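Local coordinates for protein beta-glucosidase (Saccharopolyspora erythraea D, PDB 5M6G) that probably hydrolyses terminal, non-reducing beta-D-glucosyl residues to release beta-D-glucose, as a two-domain member of glycosyl hydrolase family 3, at residues I450-S455 and P502-E507; A130-N135 and Y143-G148; S331-I336 and A363-D368; T304-S309 and R371-K376. All coordinates share one frame; numbering follows the deposited sequence.

Interaction 1 of 4, residues I450-S455 and P502-E507; sequences ISWQGS and PYAEFE
Trp452 and Glu505 meet through a single polar bond: indole NE1 donates to carboxylate OE2 at 2.8 Å, bent to 137° at the hydrogen. The oxygen is met from above the carboxylate plane, and ring and carboxylate planes stand nearly perpendicular. Because OE2 also makes a weak hydrogen bond to the bound sorbitol, the indole is placed as a second-shell group, consistent with steadying the carboxylate. At the far rim of the indole, CH2 touches Phe506 CZ at 3.9 Å, an oblique ring pair. An alanine in place of Trp452 would probably leave Glu505 OE2 without its indole donor and its carboxylate freer to turn.

Behind this layer, the Gln453 amide docks on the backbone of Ala504 with both ends: Ala504 N meets OE1 at 2.9 Å from above the carbonyl plane, not on a lone pair, and NE2 donates at 3.0 Å to Ala504 O, which lies in the amide plane. NE2 also lies over one face of the indole, toward its rim. Further along, water 1 joins Gly454 O to Pro502 O.

Both segments lie in loops of the C-terminal domain: 450-455 precedes helix 465-472, and 502-507, ending in the start of a 3-10 turn, follows strand 493-499.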
loop_
_atom_site.group_PDB
_atom_site.type_symbol
_atom_site.label_atom_id
_atom_site.label_comp_id
_atom_site.label_asym_id
_atom_site.label_seq_id
_atom_site.Cartn_x
_atom_site.Cartn_y
_atom_site.Cartn_z
ATOM N N ILE A 450 2.727 10.920 3.435
ATOM C CA ILE A 450 2.988 12.227 2.838
ATOM C C ILE A 450 3.986 12.102 1.699
ATOM O O ILE A 450 3.618 12.262 0.532
ATOM C CB ILE A 450 3.478 13.266 3.860
ATOM C CG1 ILE A 450 2.535 13.315 5.056
ATOM C CG2 ILE A 450 3.552 14.632 3.178
ATOM C CD1 ILE A 450 1.097 13.544 4.683
ATOM N N SER A 451 5.250 11.840 2.027
ATOM C CA SER A 451 6.273 11.576 1.026
ATOM C C SER A 451 6.267 10.103 0.618
ATOM O O SER A 451 5.555 9.275 1.187
ATOM C CB SER A 451 7.653 11.952 1.556
ATOM O OG SER A 451 8.024 11.065 2.593
ATOM N N TRP A 452 7.090 9.785 -0.385
ATOM C CA TRP A 452 7.207 8.413 -0.881
ATOM C C TRP A 452 7.905 7.509 0.133
ATOM O O TRP A 452 7.371 6.467 0.539
ATOM C CB TRP A 452 7.975 8.430 -2.208
ATOM C CG TRP A 452 8.361 7.090 -2.742
ATOM C CD1 TRP A 452 7.594 5.962 -2.781
ATOM C CD2 TRP A 452 9.627 6.736 -3.312
ATOM N NE1 TRP A 452 8.303 4.929 -3.351
ATOM C CE2 TRP A 452 9.554 5.380 -3.684
ATOM C CE3 TRP A 452 10.815 7.439 -3.546
ATOM C CZ2 TRP A 452 10.623 4.708 -4.280
ATOM C CZ3 TRP A 452 11.875 6.771 -4.143
ATOM C CH2 TRP A 452 11.770 5.420 -4.500
ATOM N N GLN A 453 9.113 7.882 0.542
ATOM C CA GLN A 453 9.869 7.074 1.497
ATOM C C GLN A 453 9.346 7.185 2.921
ATOM O O GLN A 453 9.786 6.414 3.790
ATOM C CB GLN A 453 11.336 7.486 1.478
ATOM C CG GLN A 453 12.068 7.100 0.226
ATOM C CD GLN A 453 12.177 5.598 0.093
ATOM O OE1 GLN A 453 12.577 4.908 1.034
ATOM N NE2 GLN A 453 11.802 5.079 -1.063
ATOM N N GLY A 454 8.427 8.114 3.183
ATOM C CA GLY A 454 8.147 8.520 4.547
ATOM C C GLY A 454 9.315 9.317 5.109
ATOM O O GLY A 454 10.341 9.513 4.467
ATOM N N SER A 455 9.142 9.784 6.346
ATOM C CA SER A 455 10.199 10.533 7.017
ATOM C C SER A 455 9.885 10.595 8.501
ATOM O O SER A 455 8.761 10.331 8.928
ATOM C CB SER A 455 10.345 11.944 6.449
ATOM O OG SER A 455 9.170 12.687 6.676
ATOM N N PRO A 502 11.372 5.158 8.427
ATOM C CA PRO A 502 10.544 4.891 7.239
ATOM C C PRO A 502 11.350 4.601 5.979
ATOM O O PRO A 502 12.429 5.153 5.754
ATOM C CB PRO A 502 9.731 6.182 7.077
ATOM C CG PRO A 502 9.677 6.780 8.464
ATOM C CD PRO A 502 11.013 6.447 9.062
ATOM N N TYR A 503 10.789 3.732 5.136
ATOM C CA TYR A 503 11.374 3.410 3.839
ATOM C C TYR A 503 10.267 2.907 2.919
ATOM O O TYR A 503 9.169 2.570 3.366
ATOM C CB TYR A 503 12.474 2.352 3.968
ATOM C CG TYR A 503 11.995 1.127 4.713
ATOM C CD1 TYR A 503 11.285 0.122 4.059
ATOM C CD2 TYR A 503 12.230 0.988 6.079
ATOM C CE1 TYR A 503 10.829 -0.993 4.739
ATOM C CE2 TYR A 503 11.781 -0.121 6.771
ATOM C CZ TYR A 503 11.079 -1.110 6.092
ATOM O OH TYR A 503 10.618 -2.207 6.775
ATOM N N ALA A 504 10.585 2.815 1.628
ATOM C CA ALA A 504 9.666 2.221 0.666
ATOM C C ALA A 504 10.459 1.601 -0.473
ATOM O O ALA A 504 11.502 2.121 -0.872
ATOM C CB ALA A 504 8.670 3.247 0.094
ATOM N N GLU A 505 9.935 0.497 -0.998
ATOM C CA GLU A 505 10.457 -0.211 -2.189
ATOM C C GLU A 505 11.927 -0.565 -1.941
ATOM O O GLU A 505 12.292 -0.933 -0.812
ATOM C CB GLU A 505 10.205 0.612 -3.447
ATOM C CG GLU A 505 8.776 1.125 -3.580
ATOM C CD GLU A 505 8.507 1.769 -4.937
ATOM O OE1 GLU A 505 9.041 1.277 -5.951
ATOM O OE2 GLU A 505 7.763 2.772 -4.981
ATOM N N PHE A 506 12.779 -0.444 -2.965
ATOM C CA PHE A 506 14.140 -0.972 -2.904
ATOM C C PHE A 506 14.979 -0.289 -1.831
ATOM O O PHE A 506 15.939 -0.889 -1.330
ATOM C CB PHE A 506 14.806 -0.834 -4.280
ATOM C CG PHE A 506 14.721 0.555 -4.856
ATOM C CD1 PHE A 506 13.623 0.939 -5.605
ATOM C CD2 PHE A 506 15.736 1.472 -4.633
ATOM C CE1 PHE A 506 13.534 2.222 -6.129
ATOM C CE2 PHE A 506 15.662 2.755 -5.153
ATOM C CZ PHE A 506 14.560 3.131 -5.900
ATOM N N GLU A 507 14.651 0.956 -1.464
ATOM C CA GLU A 507 15.405 1.616 -0.398
ATOM C C GLU A 507 15.297 0.869 0.927
ATOM O O GLU A 507 16.137 1.065 1.812
ATOM C CB GLU A 507 14.935 3.067 -0.215
ATOM C CG GLU A 507 15.116 3.927 -1.444
ATOM C CD GLU A 507 16.552 4.368 -1.645
ATOM O OE1 GLU A 507 17.443 3.890 -0.908
ATOM O OE2 GLU A 507 16.798 5.196 -2.548
HETATM O O HOH W 1 12.687 7.955 5.041
#

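Interaction 2 of 4, residues A130-N135 and Y143-G148; sequences AVHGHN and YPHNIG
Tyr143 O receives the imidazole ND1 of His132 at 2.9 Å, nearly along the C=O axis, while in the opposite sense Tyr143 N gives its hydrogen to His132 O at 2.9 Å. The two residues are thus clasped by a backbone bond and a side-chain bond at once. With CG set between the backbone N and the carbonyl carbon (chi1 60°), the His132 ring swings toward 143-148, its ND1 edge at Tyr143 O and one face against His145.

That ring forms a face-to-face stack with His145, the centroids 3.6 Å apart and the planes at 18°. His145 CE1 sits over the centre of the His132 ring, and in return His132 ND1 sits over the centre of the His145 ring. Each imidazole uses NE2 for a bond beyond the pair, His132 to Trp448 O and His145 to Gly447 O, which would fix the rotation of both rings.

Water 2, in the plane of the His145 ring, links ND1 to Val131 O and accepts from Asn146 N, so the water helps to satisfy the opening turn of the helix, where His145 is the N-cap residue. Tyr143 turns its ring edge to Gly133, with CD2 3.5 Å from Gly133 N; the backbone angles of Gly133 by themselves call for glycine.

The contact folds the loop after strand 125-128 of the N-terminal domain back on the start of helix 146-152. Tyr143 packs between helices 155-170 and 399-412, and Pro144 rests against helix 399-412.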
loop_
_atom_site.group_PDB
_atom_site.type_symbol
_atom_site.label_atom_id
_atom_site.label_comp_id
_atom_site.label_asym_id
_atom_site.label_seq_id
_atom_site.Cartn_x
_atom_site.Cartn_y
_atom_site.Cartn_z
ATOM N N ALA A 130 -3.075 5.283 -2.442
ATOM C CA ALA A 130 -3.759 5.385 -1.159
ATOM C C ALA A 130 -3.690 3.988 -0.552
ATOM O O ALA A 130 -4.643 3.212 -0.629
ATOM C CB ALA A 130 -5.206 5.889 -1.310
ATOM N N VAL A 131 -2.532 3.670 0.048
ATOM C CA VAL A 131 -2.218 2.300 0.465
ATOM C C VAL A 131 -2.351 2.062 1.973
ATOM O O VAL A 131 -2.285 0.900 2.410
ATOM C CB VAL A 131 -0.803 1.894 -0.003
ATOM C CG1 VAL A 131 -0.733 1.915 -1.511
ATOM C CG2 VAL A 131 0.246 2.831 0.589
ATOM N N HIS A 132 -2.503 3.113 2.787
ATOM C CA HIS A 132 -2.903 2.921 4.183
ATOM C C HIS A 132 -3.618 4.209 4.595
ATOM O O HIS A 132 -3.188 4.976 5.456
ATOM C CB HIS A 132 -1.749 2.541 5.121
ATOM C CG HIS A 132 -0.623 3.536 5.202
ATOM N ND1 HIS A 132 0.075 3.764 6.373
ATOM C CD2 HIS A 132 -0.041 4.318 4.263
ATOM C CE1 HIS A 132 1.037 4.641 6.149
ATOM N NE2 HIS A 132 0.979 5.004 4.878
ATOM N N GLY A 133 -4.773 4.421 3.965
ATOM C CA GLY A 133 -5.409 5.721 3.943
ATOM C C GLY A 133 -4.980 6.495 2.712
ATOM O O GLY A 133 -4.205 6.022 1.877
ATOM N N HIS A 134 -5.513 7.717 2.592
ATOM C CA HIS A 134 -5.145 8.635 1.510
ATOM C C HIS A 134 -3.824 9.319 1.887
ATOM O O HIS A 134 -3.753 10.513 2.183
ATOM C CB HIS A 134 -6.281 9.625 1.272
ATOM C CG HIS A 134 -6.231 10.314 -0.054
ATOM N ND1 HIS A 134 -5.181 10.162 -0.930
ATOM C CD2 HIS A 134 -7.095 11.174 -0.644
ATOM C CE1 HIS A 134 -5.410 10.885 -2.015
ATOM N NE2 HIS A 134 -6.565 11.511 -1.865
ATOM N N ASN A 135 -2.745 8.520 1.865
ATOM C CA ASN A 135 -1.527 8.836 2.609
ATOM C C ASN A 135 -0.691 9.972 2.026
ATOM O O ASN A 135 0.205 10.459 2.721
ATOM C CB ASN A 135 -0.653 7.586 2.743
ATOM C CG ASN A 135 -0.554 6.793 1.441
ATOM O OD1 ASN A 135 -1.275 5.818 1.249
ATOM N ND2 ASN A 135 0.338 7.211 0.547
ATOM N N TYR A 143 -3.776 4.678 8.306
ATOM C CA TYR A 143 -4.092 3.366 8.845
ATOM C C TYR A 143 -2.821 2.544 9.002
ATOM O O TYR A 143 -1.788 2.865 8.404
ATOM C CB TYR A 143 -5.099 2.654 7.925
ATOM C CG TYR A 143 -6.438 3.370 7.906
ATOM C CD1 TYR A 143 -7.374 3.166 8.922
ATOM C CD2 TYR A 143 -6.741 4.282 6.907
ATOM C CE1 TYR A 143 -8.587 3.850 8.928
ATOM C CE2 TYR A 143 -7.951 4.961 6.893
ATOM C CZ TYR A 143 -8.865 4.750 7.909
ATOM O OH TYR A 143 -10.061 5.430 7.901
ATOM N N PRO A 144 -2.845 1.504 9.838
ATOM C CA PRO A 144 -1.696 0.593 9.898
ATOM C C PRO A 144 -1.361 0.060 8.513
ATOM O O PRO A 144 -2.247 -0.163 7.681
ATOM C CB PRO A 144 -2.177 -0.526 10.828
ATOM C CG PRO A 144 -3.197 0.142 11.718
ATOM C CD PRO A 144 -3.902 1.124 10.793
ATOM N N HIS A 145 -0.070 -0.121 8.256
ATOM C CA HIS A 145 0.307 -0.767 7.009
ATOM C C HIS A 145 -0.171 -2.221 6.998
ATOM O O HIS A 145 -0.560 -2.797 8.025
ATOM C CB HIS A 145 1.818 -0.689 6.787
ATOM C CG HIS A 145 2.263 0.556 6.077
ATOM N ND1 HIS A 145 1.825 0.896 4.812
ATOM C CD2 HIS A 145 3.105 1.546 6.462
ATOM C CE1 HIS A 145 2.393 2.030 4.440
ATOM N NE2 HIS A 145 3.168 2.451 5.429
ATOM N N ASN A 146 -0.132 -2.808 5.800
ATOM C CA ASN A 146 -0.762 -4.104 5.557
ATOM C C ASN A 146 -0.267 -5.197 6.506
ATOM O O ASN A 146 -1.055 -6.053 6.926
ATOM C CB ASN A 146 -0.534 -4.529 4.102
ATOM C CG ASN A 146 -1.475 -3.825 3.143
ATOM O OD1 ASN A 146 -2.398 -3.146 3.572
ATOM N ND2 ASN A 146 -1.256 -4.003 1.839
ATOM N N ILE A 147 1.025 -5.214 6.840
ATOM C CA ILE A 147 1.526 -6.320 7.657
ATOM C C ILE A 147 0.802 -6.352 9.003
ATOM O O ILE A 147 0.344 -7.411 9.448
ATOM C CB ILE A 147 3.062 -6.253 7.808
ATOM C CG1 ILE A 147 3.580 -7.449 8.619
ATOM C CG2 ILE A 147 3.525 -4.941 8.469
ATOM C CD1 ILE A 147 5.097 -7.539 8.685
ATOM N N GLY A 148 0.623 -5.185 9.638
ATOM C CA GLY A 148 -0.153 -5.139 10.870
ATOM C C GLY A 148 -1.614 -5.483 10.655
ATOM O O GLY A 148 -2.229 -6.162 11.483
HETATM O O HOH W 2 0.042 -0.884 3.479
HETATM O O HOH W 3 -3.538 -1.426 1.644
#

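Interaction 3 of 4, residues S331-I336 and A363-D368; sequences SVNAGI and AERIDD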
loop_
_atom_site.group_PDB
_atom_site.type_symbol
_atom_site.label_atom_id
_atom_site.label_comp_id
_atom_site.label_asym_id
_atom_site.label_seq_id
_atom_site.Cartn_x
_atom_site.Cartn_y
_atom_site.Cartn_z
ATOM N N SER A 331 5.756 -4.745 -24.305
ATOM C CA SER A 331 4.863 -4.633 -23.160
ATOM C C SER A 331 3.406 -4.501 -23.589
ATOM O O SER A 331 2.517 -5.106 -22.974
ATOM C CB SER A 331 5.276 -3.449 -22.299
ATOM O OG SER A 331 4.714 -3.577 -21.005
ATOM N N VAL A 332 3.133 -3.718 -24.632
ATOM C CA VAL A 332 1.771 -3.679 -25.155
ATOM C C VAL A 332 1.336 -5.070 -25.612
ATOM O O VAL A 332 0.211 -5.505 -25.334
ATOM C CB VAL A 332 1.650 -2.640 -26.290
ATOM C CG1 VAL A 332 0.258 -2.680 -26.896
ATOM C CG2 VAL A 332 1.962 -1.219 -25.773
ATOM N N ASN A 333 2.205 -5.790 -26.329
ATOM C CA ASN A 333 1.802 -7.113 -26.805
ATOM C C ASN A 333 1.728 -8.128 -25.677
ATOM O O ASN A 333 1.059 -9.155 -25.827
ATOM C CB ASN A 333 2.745 -7.615 -27.912
ATOM C CG ASN A 333 2.467 -6.947 -29.256
ATOM O OD1 ASN A 333 1.348 -6.513 -29.514
ATOM N ND2 ASN A 333 3.483 -6.856 -30.107
ATOM N N ALA A 334 2.372 -7.863 -24.542
ATOM C CA ALA A 334 2.180 -8.742 -23.396
ATOM C C ALA A 334 0.756 -8.679 -22.858
ATOM O O ALA A 334 0.348 -9.584 -22.122
ATOM C CB ALA A 334 3.181 -8.404 -22.285
ATOM N N GLY A 335 -0.019 -7.645 -23.210
ATOM C CA GLY A 335 -1.389 -7.537 -22.754
ATOM C C GLY A 335 -1.669 -6.401 -21.780
ATOM O O GLY A 335 -2.802 -6.297 -21.302
ATOM N N ILE A 336 -0.688 -5.549 -21.472
ATOM C CA ILE A 336 -0.928 -4.417 -20.578
ATOM C C ILE A 336 -1.762 -3.356 -21.292
ATOM O O ILE A 336 -1.557 -3.069 -22.478
ATOM C CB ILE A 336 0.412 -3.856 -20.068
ATOM C CG1 ILE A 336 1.122 -4.911 -19.215
ATOM C CG2 ILE A 336 0.213 -2.564 -19.244
ATOM C CD1 ILE A 336 2.458 -4.465 -18.659
ATOM N N ALA A 363 -4.067 -4.068 -34.315
ATOM C CA ALA A 363 -5.132 -3.118 -34.018
ATOM C C ALA A 363 -6.048 -3.613 -32.905
ATOM O O ALA A 363 -6.550 -2.812 -32.111
ATOM C CB ALA A 363 -5.940 -2.840 -35.287
ATOM N N GLU A 364 -6.284 -4.925 -32.827
ATOM C CA GLU A 364 -7.190 -5.417 -31.795
ATOM C C GLU A 364 -6.604 -5.248 -30.397
ATOM O O GLU A 364 -7.362 -5.179 -29.423
ATOM C CB GLU A 364 -7.540 -6.883 -32.048
ATOM C CG GLU A 364 -6.408 -7.853 -31.786
ATOM C CD GLU A 364 -6.877 -9.295 -31.750
ATOM O OE1 GLU A 364 -7.024 -9.856 -30.635
ATOM O OE2 GLU A 364 -7.114 -9.856 -32.844
ATOM N N ARG A 365 -5.277 -5.178 -30.287
ATOM C CA ARG A 365 -4.642 -5.023 -28.984
ATOM C C ARG A 365 -4.925 -3.632 -28.430
ATOM O O ARG A 365 -5.271 -3.479 -27.249
ATOM C CB ARG A 365 -3.137 -5.312 -29.116
ATOM C CG ARG A 365 -2.280 -5.325 -27.818
ATOM C CD ARG A 365 -2.617 -6.457 -26.826
ATOM N NE ARG A 365 -3.728 -6.128 -25.929
ATOM C CZ ARG A 365 -3.654 -5.251 -24.932
ATOM N NH1 ARG A 365 -2.516 -4.604 -24.700
ATOM N NH2 ARG A 365 -4.721 -5.005 -24.176
ATOM N N ILE A 366 -4.847 -2.614 -29.292
ATOM C CA ILE A 366 -5.212 -1.255 -28.890
ATOM C C ILE A 366 -6.688 -1.187 -28.522
ATOM O O ILE A 366 -7.080 -0.493 -27.572
ATOM C CB ILE A 366 -4.870 -0.256 -30.014
ATOM C CG1 ILE A 366 -3.387 -0.329 -30.390
ATOM C CG2 ILE A 366 -5.295 1.173 -29.624
ATOM C CD1 ILE A 366 -2.421 -0.111 -29.228
ATOM N N ASP A 367 -7.539 -1.882 -29.285
ATOM C CA ASP A 367 -8.971 -1.849 -29.001
ATOM C C ASP A 367 -9.286 -2.570 -27.701
ATOM O O ASP A 367 -10.149 -2.129 -26.930
ATOM C CB ASP A 367 -9.762 -2.476 -30.153
ATOM C CG ASP A 367 -9.871 -1.565 -31.367
ATOM O OD1 ASP A 367 -9.527 -0.371 -31.266
ATOM O OD2 ASP A 367 -10.318 -2.057 -32.431
ATOM N N ASP A 368 -8.612 -3.692 -27.443
ATOM C CA ASP A 368 -8.810 -4.381 -26.174
ATOM C C ASP A 368 -8.435 -3.476 -25.003
ATOM O O ASP A 368 -9.178 -3.374 -24.020
ATOM C CB ASP A 368 -7.994 -5.676 -26.152
ATOM C CG ASP A 368 -7.944 -6.307 -24.783
ATOM O OD1 ASP A 368 -9.002 -6.757 -24.304
ATOM O OD2 ASP A 368 -6.847 -6.361 -24.189
#
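Arg365 reaches from its helix to the C-terminal end of helix 325-334, where the contact is tight: its NH1 is held by two carbonyl oxygens, Val332 O at 2.9 Å and Ile336 O at 2.9 Å. Ile336 O lies in the guanidinium plane but is met from well above its own carbonyl plane; Val332 O is tilted somewhat from the guanidinium plane. Gly335 CA lies over one face of the group, toward the rim, 3.7 Å above the plane. The side chain starts with CG anti to the backbone N (chi1 -175°), then bends at chi2 and chi3, and these turns carry the guanidinium back to the carbonyls. On the way, Arg365 CG packs 3.8 Å from Val332 CG1.

Gly335 closes helix 325-334 in a Schellman motif with positive phi, a backbone shape that itself calls for glycine. Val332 O also accepts the hydrogen of Gly335 N, so the arginine shares a carbonyl with the cap and spans to Ile336 just beyond it. The positive charge lies at the C-terminal end of helix 325-334, where the helix dipole would probably favour a cation. NH2 forms a salt bridge to Asp368 OD2, met on its anti side, and another to Asp337. An alanine at Arg365 would probably leave Ile336 O without this donor and Asp368 without one of its cationic mates.

The remaining contacts are looser. Val332 CG1 approaches Ile366 CD1 only to 4.4 Å, and both residues continue onto Leu352 of helix 345-357. Asn333, partly exposed, comes no nearer than 4.2 Å (OD1 to Arg365 CG), and Asn333 ND2 bonds to Arg360 O.

Interaction 4 of 4, residues T304-S309 and R371-K376; sequences TGLVVS and RRILTK
Arg372 runs along the carbonyl of Gly305 for most of its length. CB and CG each pass 3.5 Å from Gly305 O, and CD follows at a similar distance, the chain being extended from CG to NE. NE is directed to Asp368 in a salt bridge. CZ lies near Thr304 CA. At the tip, NH1 passes close to the carbonyl carbon of Thr304 and comes back to Gly305 O at 2.9 Å, with an N-H...O angle of 160°; the donor lies in the carbonyl plane on a lone pair, and the oxygen in turn lies in the guanidinium plane. NH1 also bonds to Phe303 O, so one nitrogen grips two carbonyls of the turn that leads into the strand.

Here helix 363-379 packs against strand 306-308 of the N-terminal, TIM-barrel-related domain, the two axes crossing at -112° with a closest approach of 8.0 Å. The strand runs parallel beside strand 273-276, and Val307 is also bonded by its backbone to Asp337 and Met338, which lead into strand 339-341.

Past the arginine there is an apolar contact: Leu306 CG meets Ile373 CG1 at 3.8 Å, the two side chains crossing at a slant. Lys376 and its waters form a polar margin. Lys376 lays its CE 4.1 Å from Gly305 CA, and its NZ pairs with Glu379 and donates to two waters. Water 4 gives its hydrogens to Thr304 O and Arg372 O, while water 5 links NZ to Thr304 OG1, 2.9 Å from that water.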
loop_
_atom_site.group_PDB
_atom_site.type_symbol
_atom_site.label_atom_id
_atom_site.label_comp_id
_atom_site.label_asym_id
_atom_site.label_seq_id
_atom_site.Cartn_x
_atom_site.Cartn_y
_atom_site.Cartn_z
ATOM N N THR A 304 -11.397 -9.128 -16.649
ATOM C CA THR A 304 -11.954 -8.229 -17.658
ATOM C C THR A 304 -11.647 -6.761 -17.386
ATOM O O THR A 304 -12.178 -5.885 -18.086
ATOM C CB THR A 304 -13.472 -8.399 -17.758
ATOM O OG1 THR A 304 -14.084 -7.985 -16.527
ATOM C CG2 THR A 304 -13.844 -9.829 -18.052
ATOM N N GLY A 305 -10.820 -6.469 -16.390
ATOM C CA GLY A 305 -10.579 -5.108 -15.967
ATOM C C GLY A 305 -9.373 -4.492 -16.637
ATOM O O GLY A 305 -8.902 -4.943 -17.681
ATOM N N LEU A 306 -8.845 -3.454 -15.997
ATOM C CA LEU A 306 -7.795 -2.619 -16.565
ATOM C C LEU A 306 -6.444 -3.087 -16.037
ATOM O O LEU A 306 -6.191 -2.997 -14.832
ATOM C CB LEU A 306 -8.052 -1.158 -16.183
ATOM C CG LEU A 306 -7.348 0.030 -16.835
ATOM C CD1 LEU A 306 -8.052 1.306 -16.368
ATOM C CD2 LEU A 306 -5.871 0.069 -16.493
ATOM N N VAL A 307 -5.568 -3.555 -16.927
ATOM C CA VAL A 307 -4.210 -3.935 -16.541
ATOM C C VAL A 307 -3.294 -2.731 -16.730
ATOM O O VAL A 307 -3.130 -2.229 -17.851
ATOM C CB VAL A 307 -3.711 -5.138 -17.356
ATOM C CG1 VAL A 307 -2.287 -5.491 -16.936
ATOM C CG2 VAL A 307 -4.652 -6.306 -17.174
ATOM N N VAL A 308 -2.684 -2.268 -15.641
ATOM C CA VAL A 308 -1.826 -1.090 -15.679
ATOM C C VAL A 308 -0.392 -1.503 -15.370
ATOM O O VAL A 308 -0.153 -2.412 -14.563
ATOM C CB VAL A 308 -2.335 -0.003 -14.707
ATOM C CG1 VAL A 308 -2.290 -0.490 -13.262
ATOM C CG2 VAL A 308 -1.558 1.304 -14.883
ATOM N N SER A 309 0.565 -0.848 -16.030
ATOM C CA SER A 309 1.972 -1.078 -15.738
ATOM C C SER A 309 2.369 -0.414 -14.418
ATOM O O SER A 309 1.650 0.432 -13.876
ATOM C CB SER A 309 2.858 -0.538 -16.867
ATOM O OG SER A 309 3.142 0.847 -16.690
ATOM N N ARG A 371 -11.141 -0.760 -24.700
ATOM C CA ARG A 371 -12.393 -1.276 -24.154
ATOM C C ARG A 371 -12.293 -1.458 -22.642
ATOM O O ARG A 371 -13.225 -1.118 -21.897
ATOM C CB ARG A 371 -12.735 -2.593 -24.838
ATOM C CG ARG A 371 -14.089 -3.157 -24.495
ATOM C CD ARG A 371 -14.450 -4.214 -25.528
ATOM N NE ARG A 371 -14.221 -3.715 -26.880
ATOM C CZ ARG A 371 -13.341 -4.214 -27.750
ATOM N NH1 ARG A 371 -12.575 -5.259 -27.440
ATOM N NH2 ARG A 371 -13.237 -3.665 -28.952
ATOM N N ARG A 372 -11.156 -1.966 -22.169
ATOM C CA ARG A 372 -10.982 -2.172 -20.734
ATOM C C ARG A 372 -10.899 -0.843 -19.979
ATOM O O ARG A 372 -11.539 -0.683 -18.933
ATOM C CB ARG A 372 -9.753 -3.043 -20.496
ATOM C CG ARG A 372 -9.954 -4.472 -20.995
ATOM C CD ARG A 372 -8.666 -5.254 -21.017
ATOM N NE ARG A 372 -8.893 -6.637 -21.422
ATOM C CZ ARG A 372 -9.109 -7.635 -20.573
ATOM N NH1 ARG A 372 -9.115 -7.400 -19.262
ATOM N NH2 ARG A 372 -9.307 -8.869 -21.038
ATOM N N ILE A 373 -10.147 0.129 -20.500
ATOM C CA ILE A 373 -10.028 1.422 -19.819
ATOM C C ILE A 373 -11.365 2.153 -19.824
ATOM O O ILE A 373 -11.840 2.622 -18.782
ATOM C CB ILE A 373 -8.931 2.286 -20.471
ATOM C CG1 ILE A 373 -7.542 1.675 -20.299
ATOM C CG2 ILE A 373 -8.977 3.717 -19.925
ATOM C CD1 ILE A 373 -6.558 2.127 -21.386
ATOM N N LEU A 374 -11.991 2.270 -21.002
ATOM C CA LEU A 374 -13.218 3.058 -21.094
ATOM C C LEU A 374 -14.342 2.427 -20.287
ATOM O O LEU A 374 -15.154 3.141 -19.691
ATOM C CB LEU A 374 -13.638 3.221 -22.556
ATOM C CG LEU A 374 -12.668 4.025 -23.413
ATOM C CD1 LEU A 374 -13.082 3.934 -24.886
ATOM C CD2 LEU A 374 -12.615 5.479 -22.924
ATOM N N THR A 375 -14.408 1.091 -20.257
ATOM C CA THR A 375 -15.436 0.428 -19.461
ATOM C C THR A 375 -15.370 0.873 -18.005
ATOM O O THR A 375 -16.396 1.198 -17.398
ATOM C CB THR A 375 -15.293 -1.093 -19.579
ATOM O OG1 THR A 375 -15.664 -1.492 -20.907
ATOM C CG2 THR A 375 -16.193 -1.813 -18.582
ATOM N N LYS A 376 -14.162 0.932 -17.441
ATOM C CA LYS A 376 -14.019 1.344 -16.050
ATOM C C LYS A 376 -14.375 2.816 -15.865
ATOM O O LYS A 376 -14.967 3.193 -14.844
ATOM C CB LYS A 376 -12.597 1.053 -15.575
ATOM C CG LYS A 376 -12.334 -0.447 -15.436
ATOM C CD LYS A 376 -13.132 -1.000 -14.247
ATOM C CE LYS A 376 -13.273 -2.532 -14.276
ATOM N NZ LYS A 376 -14.195 -3.028 -15.360
HETATM O O HOH W 4 -12.814 -2.995 -17.887
HETATM O O HOH W 5 -13.792 -5.744 -14.649
#

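Overall arrangement
From the N terminus, interaction 2 comes first, closing a short loop between strand 125-128 and helix 146-152. Interaction 4 then opens at strand 306-308 and closes on helix 363-379; within that span lies interaction 3, which joins the end of helix 325-334 to the same long helix. These two touch, Ile336 CG2 packing 3.6 Å from Val307 O, and tie strand and helices at one flank of the N-terminal domain. Interaction 1 follows in the C-terminal domain, its centre about 33 Å from that of interaction 3. It meets interaction 2 across the domain boundary, where Ile450 N probably hydrogen-bonds to Asn135 O, joining both domains near the sorbitol pocket.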